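Local coordinates for protein 4-hydroxybenzoyl-CoA thioesterase (Bacillus halodurans, PDB 5WH9) that probably hydrolyses gentisyl-coenzyme A as a hotdog-fold thioesterase of the 4-hydroxybenzoyl-CoA thioesterase family, at residues K52-A66 and V100-N112. Sequence-based numbering, arbitrary orientation.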
ATOM      1  N   LYS B  52      23.613   0.303  -5.018  1.00 46.16           N
ATOM      2  CA  LYS B  52      23.449  -0.089  -3.625  1.00 47.08           C
ATOM      3  C   LYS B  52      23.841   0.975  -2.632  1.00 47.60           C
ATOM      4  O   LYS B  52      24.458   0.689  -1.613  1.00 46.76           O
ATOM      5  CB  LYS B  52      24.183  -1.391  -3.330  1.00 48.74           C
ATOM      6  CG  LYS B  52      24.062  -1.826  -1.887  1.00 56.01           C
ATOM      7  CD  LYS B  52      22.615  -2.026  -1.482  1.00 64.34           C
ATOM      8  CE  LYS B  52      22.511  -2.843  -0.206  1.00 83.62           C
ATOM      9  NZ  LYS B  52      23.197  -2.202   0.955  1.00 87.99           N
ATOM     10  N   ILE B  53      23.475   2.209  -2.967  1.00 41.48           N
ATOM     11  CA  ILE B  53      23.717   3.380  -2.149  1.00 37.50           C
ATOM     12  C   ILE B  53      22.362   3.915  -1.742  1.00 34.86           C
ATOM     13  O   ILE B  53      21.449   3.986  -2.543  1.00 41.62           O
ATOM     14  CB  ILE B  53      24.500   4.447  -2.907  1.00 37.07           C
ATOM     15  CG1 ILE B  53      25.829   3.882  -3.367  1.00 40.81           C
ATOM     16  CG2 ILE B  53      24.742   5.651  -2.020  1.00 35.09           C
ATOM     17  CD1 ILE B  53      26.663   4.882  -4.124  1.00 44.77           C
ATOM     18  N   GLY B  54      22.214   4.266  -0.484  1.00 36.20           N
ATOM     19  CA  GLY B  54      20.927   4.742  -0.011  1.00 37.98           C
ATOM     20  C   GLY B  54      21.012   5.864   1.008  1.00 38.72           C
ATOM     21  O   GLY B  54      22.105   6.336   1.347  1.00 36.62           O
ATOM     22  N   PHE B  55      19.847   6.297   1.485  1.00 29.21           N
ATOM     23  CA  PHE B  55      19.746   7.386   2.452  1.00 26.87           C
ATOM     24  C   PHE B  55      18.624   7.017   3.401  1.00 25.90           C
ATOM     25  O   PHE B  55      17.593   7.682   3.453  1.00 28.88           O
ATOM     26  CB  PHE B  55      19.459   8.721   1.748  1.00 28.67           C
ATOM     27  CG  PHE B  55      18.669   8.564   0.487  1.00 29.69           C
ATOM     28  CD1 PHE B  55      19.297   8.218  -0.694  1.00 33.05           C
ATOM     29  CD2 PHE B  55      17.291   8.700   0.490  1.00 32.56           C
ATOM     30  CE1 PHE B  55      18.566   8.035  -1.862  1.00 34.57           C
ATOM     31  CE2 PHE B  55      16.556   8.522  -0.675  1.00 29.57           C
ATOM     32  CZ  PHE B  55      17.199   8.191  -1.849  1.00 32.76           C
ATOM     33  N   PRO B  56      18.829   5.934   4.157  1.00 27.02           N
ATOM     34  CA  PRO B  56      17.827   5.319   5.035  1.00 26.81           C
ATOM     35  C   PRO B  56      17.309   6.288   6.088  1.00 21.22           C
ATOM     36  O   PRO B  56      18.050   7.136   6.572  1.00 18.10           O
ATOM     37  CB  PRO B  56      18.610   4.197   5.713  1.00 21.11           C
ATOM     38  CG  PRO B  56      19.705   3.891   4.756  1.00 22.84           C
ATOM     39  CD  PRO B  56      20.110   5.215   4.211  1.00 23.18           C
ATOM     40  N   ILE B  57      16.048   6.128   6.456  1.00 24.96           N
ATOM     41  CA  ILE B  57      15.437   6.969   7.461  1.00 24.86           C
ATOM     42  C   ILE B  57      15.916   6.510   8.839  1.00 24.88           C
ATOM     43  O   ILE B  57      16.048   5.308   9.086  1.00 26.85           O
ATOM     44  CB  ILE B  57      13.914   6.839   7.377  1.00 27.17           C
ATOM     45  CG1 ILE B  57      13.225   7.940   8.170  1.00 21.72           C
ATOM     46  CG2 ILE B  57      13.459   5.449   7.856  1.00 28.84           C
ATOM     47  CD1 ILE B  57      13.165   9.225   7.418  1.00 23.48           C
ATOM     48  N   VAL B  58      16.192   7.451   9.738  1.00 18.17           N
ATOM     49  CA  VAL B  58      16.424   7.074  11.139  1.00 21.21           C
ATOM     50  C   VAL B  58      15.269   7.515  12.031  1.00 21.48           C
ATOM     51  O   VAL B  58      15.028   6.931  13.095  1.00 19.35           O
ATOM     52  CB  VAL B  58      17.738   7.626  11.699  1.00 20.12           C
ATOM     53  CG1 VAL B  58      18.906   6.831  11.183  1.00 30.88           C
ATOM     54  CG2 VAL B  58      17.906   9.039  11.304  1.00 19.57           C
ATOM     55  N   GLU B  59      14.550   8.539  11.580  1.00 19.58           N
ATOM     56  CA  GLU B  59      13.441   9.090  12.337  1.00 24.09           C
ATOM     57  C   GLU B  59      12.510   9.896  11.424  1.00 21.83           C
ATOM     58  O   GLU B  59      12.965  10.553  10.504  1.00 23.14           O
ATOM     59  CB  GLU B  59      13.986   9.966  13.469  1.00 27.80           C
ATOM     60  CG  GLU B  59      12.933  10.540  14.402  1.00 30.64           C
ATOM     61  CD  GLU B  59      13.543  11.093  15.681  1.00 50.79           C
ATOM     62  OE1 GLU B  59      14.764  11.399  15.683  1.00 52.21           O
ATOM     63  OE2 GLU B  59      12.807  11.201  16.690  1.00 54.12           O
ATOM     64  N   ALA B  60      11.205   9.838  11.673  1.00 14.65           N
ATOM     65  CA  ALA B  60      10.267  10.613  10.866  1.00 14.41           C
ATOM     66  C   ALA B  60       9.034  11.046  11.649  1.00 14.51           C
ATOM     67  O   ALA B  60       8.485  10.279  12.438  1.00 18.29           O
ATOM     68  CB  ALA B  60       9.873   9.847   9.603  1.00  9.32           C
ATOM     69  N   THR B  61       8.600  12.280  11.413  1.00 23.51           N
ATOM     70  CA  THR B  61       7.531  12.896  12.180  1.00 20.12           C
ATOM     71  C   THR B  61       6.594  13.654  11.257  1.00 20.20           C
ATOM     72  O   THR B  61       7.028  14.314  10.325  1.00 29.04           O
ATOM     73  CB  THR B  61       8.091  13.899  13.189  1.00 25.03           C
ATOM     74  OG1 THR B  61       9.256  13.355  13.817  1.00 30.80           O
ATOM     75  CG2 THR B  61       7.053  14.224  14.253  1.00 25.94           C
ATOM     76  N   CYS B  62       5.303  13.572  11.515  1.00 12.68           N
ATOM     77  CA  CYS B  62       4.368  14.342  10.732  1.00 14.32           C
ATOM     78  C   CYS B  62       3.234  14.846  11.612  1.00 18.59           C
ATOM     79  O   CYS B  62       2.798  14.191  12.576  1.00 17.09           O
ATOM     80  CB  CYS B  62       3.836  13.547   9.521  1.00 15.83           C
ATOM     81  SG  CYS B  62       3.213  14.628   8.129  1.00 11.89           S
ATOM     82  N   GLN B  63       2.773  16.037  11.268  1.00 23.18           N
ATOM     83  CA  GLN B  63       1.801  16.738  12.057  1.00 23.82           C
ATOM     84  C   GLN B  63       0.678  17.124  11.104  1.00 23.92           C
ATOM     85  O   GLN B  63       0.885  17.891  10.171  1.00 25.29           O
ATOM     86  CB  GLN B  63       2.473  17.967  12.661  1.00 28.56           C
ATOM     87  CG  GLN B  63       1.692  18.669  13.742  1.00 36.73           C
ATOM     88  CD  GLN B  63       2.463  19.845  14.320  1.00 56.27           C
ATOM     89  OE1 GLN B  63       2.334  20.984  13.854  1.00 58.64           O
ATOM     90  NE2 GLN B  63       3.283  19.572  15.332  1.00 60.55           N
ATOM     91  N   PHE B  64      -0.509  16.583  11.346  1.00 27.81           N
ATOM     92  CA  PHE B  64      -1.629  16.717  10.425  1.00 33.00           C
ATOM     93  C   PHE B  64      -2.584  17.816  10.886  1.00 34.39           C
ATOM     94  O   PHE B  64      -3.142  17.731  11.978  1.00 33.59           O
ATOM     95  CB  PHE B  64      -2.357  15.368  10.320  1.00 31.53           C
ATOM     96  CG  PHE B  64      -1.426  14.201  10.139  1.00 28.71           C
ATOM     97  CD1 PHE B  64      -0.904  13.536  11.238  1.00 28.74           C
ATOM     98  CD2 PHE B  64      -1.033  13.798   8.871  1.00 28.94           C
ATOM     99  CE1 PHE B  64      -0.024  12.477  11.086  1.00 24.68           C
ATOM    100  CE2 PHE B  64      -0.157  12.739   8.711  1.00 26.68           C
ATOM    101  CZ  PHE B  64       0.347  12.074   9.834  1.00 24.98           C
ATOM    102  N   LYS B  65      -2.772  18.842  10.057  1.00 36.31           N
ATOM    103  CA  LYS B  65      -3.593  19.993  10.433  1.00 40.92           C
ATOM    104  C   LYS B  65      -5.004  19.871   9.886  1.00 42.72           C
ATOM    105  O   LYS B  65      -5.975  20.044  10.614  1.00 47.01           O
ATOM    106  CB  LYS B  65      -2.967  21.308   9.951  1.00 40.28           C
ATOM    107  CG  LYS B  65      -1.503  21.472  10.342  1.00 49.18           C
ATOM    108  CD  LYS B  65      -1.247  21.068  11.802  1.00 52.32           C
ATOM    109  CE  LYS B  65      -1.825  22.093  12.778  1.00 63.36           C
ATOM    110  NZ  LYS B  65      -1.127  22.086  14.099  1.00 58.42           N
ATOM    111  N   ALA B  66      -5.090  19.585   8.586  1.00 29.67           N
ATOM    112  CA  ALA B  66      -6.360  19.447   7.873  1.00 30.18           C
ATOM    113  C   ALA B  66      -6.378  18.212   6.967  1.00 23.04           C
ATOM    114  O   ALA B  66      -5.332  17.769   6.484  1.00 19.02           O
ATOM    115  CB  ALA B  66      -6.655  20.704   7.069  1.00 29.38           C
ATOM    116  N   VAL B 100      -0.704  25.281   4.179  1.00 23.08           N
ATOM    117  CA  VAL B 100      -0.048  24.129   4.807  1.00 23.70           C
ATOM    118  C   VAL B 100      -1.031  23.278   5.634  1.00 27.22           C
ATOM    119  O   VAL B 100      -1.535  23.710   6.675  1.00 30.18           O
ATOM    120  CB  VAL B 100       1.151  24.541   5.700  1.00 23.63           C
ATOM    121  CG1 VAL B 100       1.799  23.303   6.292  1.00 21.71           C
ATOM    122  CG2 VAL B 100       2.187  25.337   4.899  1.00 22.91           C
ATOM    123  N   ILE B 101      -1.296  22.066   5.169  1.00 11.50           N
ATOM    124  CA  ILE B 101      -2.251  21.193   5.844  1.00 14.56           C
ATOM    125  C   ILE B 101      -1.593  20.025   6.584  1.00 15.60           C
ATOM    126  O   ILE B 101      -2.273  19.188   7.174  1.00 17.27           O
ATOM    127  CB  ILE B 101      -3.295  20.651   4.848  1.00 16.41           C
ATOM    128  CG1 ILE B 101      -2.605  19.828   3.750  1.00 13.54           C
ATOM    129  CG2 ILE B 101      -4.098  21.799   4.254  1.00 17.23           C
ATOM    130  CD1 ILE B 101      -2.151  18.408   4.251  1.00 11.11           C
ATOM    131  N   ALA B 102      -0.270  19.971   6.546  1.00 22.58           N
ATOM    132  CA  ALA B 102       0.492  18.984   7.296  1.00 25.10           C
ATOM    133  C   ALA B 102       1.950  19.347   7.129  1.00 23.74           C
ATOM    134  O   ALA B 102       2.327  19.912   6.104  1.00 23.65           O
ATOM    135  CB  ALA B 102       0.228  17.562   6.756  1.00 23.11           C
ATOM    136  N   SER B 103       2.773  19.035   8.123  1.00 20.54           N
ATOM    137  CA  SER B 103       4.211  19.260   7.995  1.00 21.24           C
ATOM    138  C   SER B 103       5.012  18.286   8.844  1.00 19.23           C
ATOM    139  O   SER B 103       4.667  18.001   9.985  1.00 16.71           O
ATOM    140  CB  SER B 103       4.577  20.706   8.334  1.00 21.80           C
ATOM    141  OG  SER B 103       4.098  21.071   9.617  1.00 28.03           O
ATOM    142  N   GLY B 104       6.084  17.761   8.271  1.00 10.79           N
ATOM    143  CA  GLY B 104       6.926  16.867   9.015  1.00 12.58           C
ATOM    144  C   GLY B 104       8.376  16.970   8.645  1.00 13.10           C
ATOM    145  O   GLY B 104       8.806  17.890   7.947  1.00 13.30           O
ATOM    146  N   HIS B 105       9.150  16.010   9.121  1.00 19.44           N
ATOM    147  CA  HIS B 105      10.532  15.926   8.697  1.00 18.10           C
ATOM    148  C   HIS B 105      10.967  14.480   8.690  1.00 19.99           C
ATOM    149  O   HIS B 105      10.297  13.609   9.248  1.00 25.21           O
ATOM    150  CB  HIS B 105      11.451  16.773   9.596  1.00 23.11           C
ATOM    151  CG  HIS B 105      11.511  16.308  11.015  1.00 28.06           C
ATOM    152  ND1 HIS B 105      12.396  15.340  11.447  1.00 30.97           N
ATOM    153  CD2 HIS B 105      10.795  16.677  12.104  1.00 32.44           C
ATOM    154  CE1 HIS B 105      12.218  15.130  12.739  1.00 28.87           C
ATOM    155  NE2 HIS B 105      11.254  15.931  13.162  1.00 28.32           N
ATOM    156  N   GLU B 106      12.086  14.235   8.034  1.00 12.92           N
ATOM    157  CA  GLU B 106      12.736  12.950   8.045  1.00 13.08           C
ATOM    158  C   GLU B 106      14.178  13.202   8.491  1.00 18.03           C
ATOM    159  O   GLU B 106      14.847  14.088   7.962  1.00 18.75           O
ATOM    160  CB  GLU B 106      12.737  12.363   6.628  1.00 15.51           C
ATOM    161  CG  GLU B 106      11.356  12.107   6.023  1.00 11.28           C
ATOM    162  CD  GLU B 106      11.420  11.571   4.599  1.00 17.00           C
ATOM    163  OE1 GLU B 106      10.618  10.674   4.269  1.00 14.34           O
ATOM    164  OE2 GLU B 106      12.251  12.060   3.793  1.00 20.47           O
ATOM    165  N   LYS B 107      14.652  12.455   9.478  1.00 17.22           N
ATOM    166  CA  LYS B 107      16.086  12.368   9.706  1.00 19.38           C
ATOM    167  C   LYS B 107      16.625  11.199   8.899  1.00 18.00           C
ATOM    168  O   LYS B 107      16.134  10.076   9.021  1.00 18.18           O
ATOM    169  CB  LYS B 107      16.398  12.143  11.179  1.00 19.77           C
ATOM    170  CG  LYS B 107      17.896  12.168  11.482  1.00 27.48           C
ATOM    171  CD  LYS B 107      18.182  12.501  12.952  1.00 23.61           C
ATOM    172  CE  LYS B 107      19.680  12.428  13.223  1.00 29.54           C
ATOM    173  NZ  LYS B 107      20.067  12.906  14.592  1.00 37.07           N
ATOM    174  N   ARG B 108      17.620  11.457   8.061  1.00 18.14           N
ATOM    175  CA  ARG B 108      18.195  10.395   7.244  1.00 19.13           C
ATOM    176  C   ARG B 108      19.719  10.348   7.341  1.00 20.84           C
ATOM    177  O   ARG B 108      20.380  11.350   7.627  1.00 20.78           O
ATOM    178  CB  ARG B 108      17.766  10.533   5.779  1.00 18.34           C
ATOM    179  CG  ARG B 108      16.264  10.487   5.524  1.00 18.87           C
ATOM    180  CD  ARG B 108      15.988  10.632   4.032  1.00 20.33           C
ATOM    181  NE  ARG B 108      14.579  10.513   3.664  1.00 22.10           N
ATOM    182  CZ  ARG B 108      14.015   9.396   3.206  1.00 25.38           C
ATOM    183  NH1 ARG B 108      14.739   8.293   3.071  1.00 21.32           N
ATOM    184  NH2 ARG B 108      12.726   9.382   2.883  1.00 20.98           N
ATOM    185  N   VAL B 109      20.272   9.171   7.093  1.00 20.24           N
ATOM    186  CA  VAL B 109      21.712   9.000   7.090  1.00 25.19           C
ATOM    187  C   VAL B 109      22.117   8.538   5.707  1.00 30.32           C
ATOM    188  O   VAL B 109      21.262   8.393   4.840  1.00 32.47           O
ATOM    189  CB  VAL B 109      22.168   7.977   8.153  1.00 23.42           C
ATOM    190  CG1 VAL B 109      21.846   8.501   9.545  1.00 20.40           C
ATOM    191  CG2 VAL B 109      21.522   6.626   7.919  1.00 21.56           C
ATOM    192  N   TRP B 110      23.409   8.322   5.491  1.00 35.44           N
ATOM    193  CA  TRP B 110      23.879   7.800   4.218  1.00 30.74           C
ATOM    194  C   TRP B 110      24.458   6.420   4.446  1.00 32.45           C
ATOM    195  O   TRP B 110      25.232   6.225   5.385  1.00 35.32           O
ATOM    196  CB  TRP B 110      24.937   8.723   3.625  1.00 33.05           C
ATOM    197  CG  TRP B 110      25.005   8.658   2.130  1.00 34.45           C
ATOM    198  CD1 TRP B 110      25.801   7.843   1.379  1.00 35.83           C
ATOM    199  CD2 TRP B 110      24.239   9.438   1.201  1.00 37.06           C
ATOM    200  NE1 TRP B 110      25.586   8.072   0.045  1.00 36.24           N
ATOM    201  CE2 TRP B 110      24.629   9.044  -0.092  1.00 35.90           C
ATOM    202  CE3 TRP B 110      23.262  10.438   1.341  1.00 36.00           C
ATOM    203  CZ2 TRP B 110      24.080   9.611  -1.246  1.00 34.04           C
ATOM    204  CZ3 TRP B 110      22.712  11.000   0.197  1.00 34.58           C
ATOM    205  CH2 TRP B 110      23.123  10.587  -1.079  1.00 39.23           C
ATOM    206  N   ALA B 111      24.080   5.459   3.604  1.00 26.86           N
ATOM    207  CA  ALA B 111      24.551   4.085   3.759  1.00 32.08           C
ATOM    208  C   ALA B 111      24.944   3.437   2.433  1.00 39.11           C
ATOM    209  O   ALA B 111      24.597   3.938   1.351  1.00 31.31           O
ATOM    210  CB  ALA B 111      23.505   3.233   4.476  1.00 31.41           C
ATOM    211  N   ASN B 112      25.653   2.312   2.532  1.00 42.09           N
ATOM    212  CA  ASN B 112      26.111   1.579   1.356  1.00 43.66           C
ATOM    213  C   ASN B 112      25.832   0.079   1.433  1.00 41.12           C
ATOM    214  O   ASN B 112      25.234  -0.404   2.399  1.00 43.98           O
ATOM    215  CB  ASN B 112      27.600   1.833   1.117  1.00 46.86           C
ATOM    216  CG  ASN B 112      28.048   1.397  -0.261  1.00 51.20           C
ATOM    217  OD1 ASN B 112      28.632   0.327  -0.425  1.00 55.36           O
ATOM    218  ND2 ASN B 112      27.766   2.223  -1.269  1.00 53.58           N
TER
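Strands 59-64 and 100-111 run antiparallel, 169° between their directions, and a classic beta bulge shifts the register where V58 and E59 both face K107, whose O accepts from V58 N at 2.7 Å. Beyond the bulge, G54 and A111 exchange two nearly straight backbone bonds. R108 ties the loop to the strand: its chain is stretched straight out (chi2 180°), carrying the guanidinium past the edge of the F55 ring, and it donates an NH1 hydrogen to F55 O (2.9 Å), which sits in the guanidinium plane, while I57 CD1 lies over the rim of one face. NE meets E106 OE2 at 2.8 Å in a salt bridge, approaching from above the carboxylate plane. A leucine in place of R108 would probably leave F55 O and E106 OE2 without these donors and D31 without its ionic mate. I53 CG2 packs against the W110 indole, 3.9 Å from CE2, and G54 O lies over one indole face. Within this hotdog fold, D31 of helix 25-40 forms a salt bridge with R108 NH2, and M30 and C34 pack against E106, whose OE1 is hydrogen-bonded to Y23 OH of the second subunit. Strand 57-64 pairs with that subunit, continuing the sheet.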